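Local coordinates for protein dehydrogenase (Sinorhizobium meliloti, PDB 3UOE) that probably acts as an oxidoreductase, as a member of the LDH2/MDH2 (malate/L-lactate dehydrogenase) family, at residues G205-H210 with H234-G239. Residues are numbered along the deposited sequence; the frame is centred on the assembly and turned at random.
Sequences GKINNH and HAAQAG
A single side-chain hydrogen bond joins N208 to Q237: NE2 of Q237 donates to OD1 of N208 over 2.6 Å, nearly straight at 165° about the hydrogen. The acceptor lies close to the amide plane of Q237, as suits an N-H donor, whereas NE2 stands above the carbonyl plane of N208, with the two amides turned 71° apart. Q237 reaches N208 with its chain extended beyond CG (chi2 -173°), the length of glutamine meeting the shorter asparagine. Replacing N208 by alanine removes OD1, and the Q237 amide, left without this partner, would probably be freer to turn.

Helix 204-213 here packs against the short helix 233-237, which comes back to it after a loop-rich excursion carrying strands 222-223 and 229-230, in this member of the LDH2/MDH2 family. OD1 of D232 accepts a hydrogen bond from the backbone N of H234 at the start of the short helix.

Beside the polar pair lies an apolar patch. Branched I207 turns both CG2 and CD1 to the methyl of A236, CG2 being 4.0 Å from A236 CB, and CG2 also meets Q237 CG at 4.1 Å. Alanine's small side chain suits this buried position, where I217 also touches it.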
loop_
_atom_site.group_PDB
_atom_site.type_symbol
_atom_site.label_atom_id
_atom_site.label_comp_id
_atom_site.label_asym_id
_atom_site.label_seq_id
_atom_site.Cartn_x
_atom_site.Cartn_y
_atom_site.Cartn_z
ATOM N N GLY A 205 15.207 -0.929 -13.977
ATOM C CA GLY A 205 16.615 -1.010 -13.641
ATOM C C GLY A 205 17.161 -2.410 -13.856
ATOM O O GLY A 205 18.236 -2.578 -14.430
ATOM N N LYS A 206 16.417 -3.417 -13.404
ATOM C CA LYS A 206 16.831 -4.807 -13.572
ATOM C C LYS A 206 16.787 -5.232 -15.031
ATOM O O LYS A 206 17.616 -6.021 -15.479
ATOM C CB LYS A 206 15.963 -5.749 -12.739
ATOM C CG LYS A 206 16.416 -7.195 -12.803
ATOM C CD LYS A 206 15.394 -8.115 -12.195
ATOM C CE LYS A 206 15.395 -8.022 -10.682
ATOM N NZ LYS A 206 16.551 -8.758 -10.102
ATOM N N ILE A 207 15.819 -4.717 -15.777
ATOM C CA ILE A 207 15.744 -5.054 -17.185
ATOM C C ILE A 207 16.928 -4.444 -17.931
ATOM O O ILE A 207 17.501 -5.077 -18.810
ATOM C CB ILE A 207 14.398 -4.631 -17.821
ATOM C CG1 ILE A 207 13.298 -5.618 -17.428
ATOM C CG2 ILE A 207 14.508 -4.564 -19.344
ATOM C CD1 ILE A 207 11.920 -5.206 -17.914
ATOM N N ASN A 208 17.295 -3.222 -17.558
ATOM C CA ASN A 208 18.437 -2.541 -18.165
ATOM C C ASN A 208 19.706 -3.344 -17.949
ATOM O O ASN A 208 20.506 -3.516 -18.868
ATOM C CB ASN A 208 18.606 -1.135 -17.590
ATOM C CG ASN A 208 17.457 -0.216 -17.954
ATOM O OD1 ASN A 208 16.680 -0.501 -18.865
ATOM N ND2 ASN A 208 17.340 0.889 -17.243
ATOM N N ASN A 209 19.867 -3.850 -16.730
ATOM C CA ASN A 209 20.979 -4.727 -16.398
ATOM C C ASN A 209 21.010 -5.966 -17.290
ATOM O O ASN A 209 22.082 -6.402 -17.713
ATOM C CB ASN A 209 20.942 -5.117 -14.920
ATOM C CG ASN A 209 22.008 -6.138 -14.560
ATOM O OD1 ASN A 209 21.832 -7.344 -14.775
ATOM N ND2 ASN A 209 23.121 -5.662 -14.000
ATOM N N HIS A 210 19.843 -6.529 -17.592
ATOM C CA HIS A 210 19.793 -7.616 -18.558
ATOM C C HIS A 210 20.205 -7.157 -19.959
ATOM O O HIS A 210 21.052 -7.784 -20.603
ATOM C CB HIS A 210 18.412 -8.262 -18.598
ATOM C CG HIS A 210 18.158 -9.213 -17.470
ATOM N ND1 HIS A 210 17.899 -10.552 -17.668
ATOM C CD2 HIS A 210 18.122 -9.015 -16.131
ATOM C CE1 HIS A 210 17.707 -11.138 -16.499
ATOM N NE2 HIS A 210 17.839 -10.228 -15.551
ATOM N N HIS A 234 16.080 -5.519 -24.696
ATOM C CA HIS A 234 16.115 -4.285 -25.475
ATOM C C HIS A 234 14.723 -3.931 -25.977
ATOM O O HIS A 234 14.359 -2.761 -26.041
ATOM C CB HIS A 234 17.090 -4.394 -26.651
ATOM C CG HIS A 234 18.501 -4.663 -26.233
ATOM N ND1 HIS A 234 19.310 -3.693 -25.681
ATOM C CD2 HIS A 234 19.239 -5.797 -26.271
ATOM C CE1 HIS A 234 20.491 -4.217 -25.402
ATOM N NE2 HIS A 234 20.472 -5.491 -25.745
ATOM N N ALA A 235 13.954 -4.945 -26.347
ATOM C CA ALA A 235 12.567 -4.731 -26.730
ATOM C C ALA A 235 11.795 -4.242 -25.498
ATOM O O ALA A 235 11.154 -3.194 -25.520
ATOM C CB ALA A 235 11.954 -6.026 -27.291
ATOM N N ALA A 236 11.890 -5.004 -24.413
ATOM C CA ALA A 236 11.275 -4.619 -23.148
ATOM C C ALA A 236 11.553 -3.159 -22.781
ATOM O O ALA A 236 10.664 -2.464 -22.303
ATOM C CB ALA A 236 11.736 -5.560 -22.028
ATOM N N GLN A 237 12.783 -2.694 -23.007
ATOM C CA GLN A 237 13.158 -1.332 -22.631
ATOM C C GLN A 237 12.232 -0.316 -23.296
ATOM O O GLN A 237 11.890 0.710 -22.714
ATOM C CB GLN A 237 14.623 -1.035 -22.983
ATOM C CG GLN A 237 15.647 -1.604 -21.990
ATOM C CD GLN A 237 17.083 -1.151 -22.279
ATOM O OE1 GLN A 237 17.514 -1.115 -23.424
ATOM N NE2 GLN A 237 17.822 -0.812 -21.230
ATOM N N ALA A 238 11.823 -0.618 -24.519
ATOM C CA ALA A 238 10.972 0.283 -25.276
ATOM C C ALA A 238 9.507 -0.104 -25.134
ATOM O O ALA A 238 8.637 0.493 -25.779
ATOM C CB ALA A 238 11.386 0.287 -26.747
ATOM N N GLY A 239 9.237 -1.101 -24.290
ATOM C CA GLY A 239 7.894 -1.632 -24.144
ATOM C C GLY A 239 7.217 -1.254 -22.839
ATOM O O GLY A 239 7.212 -0.091 -22.445
#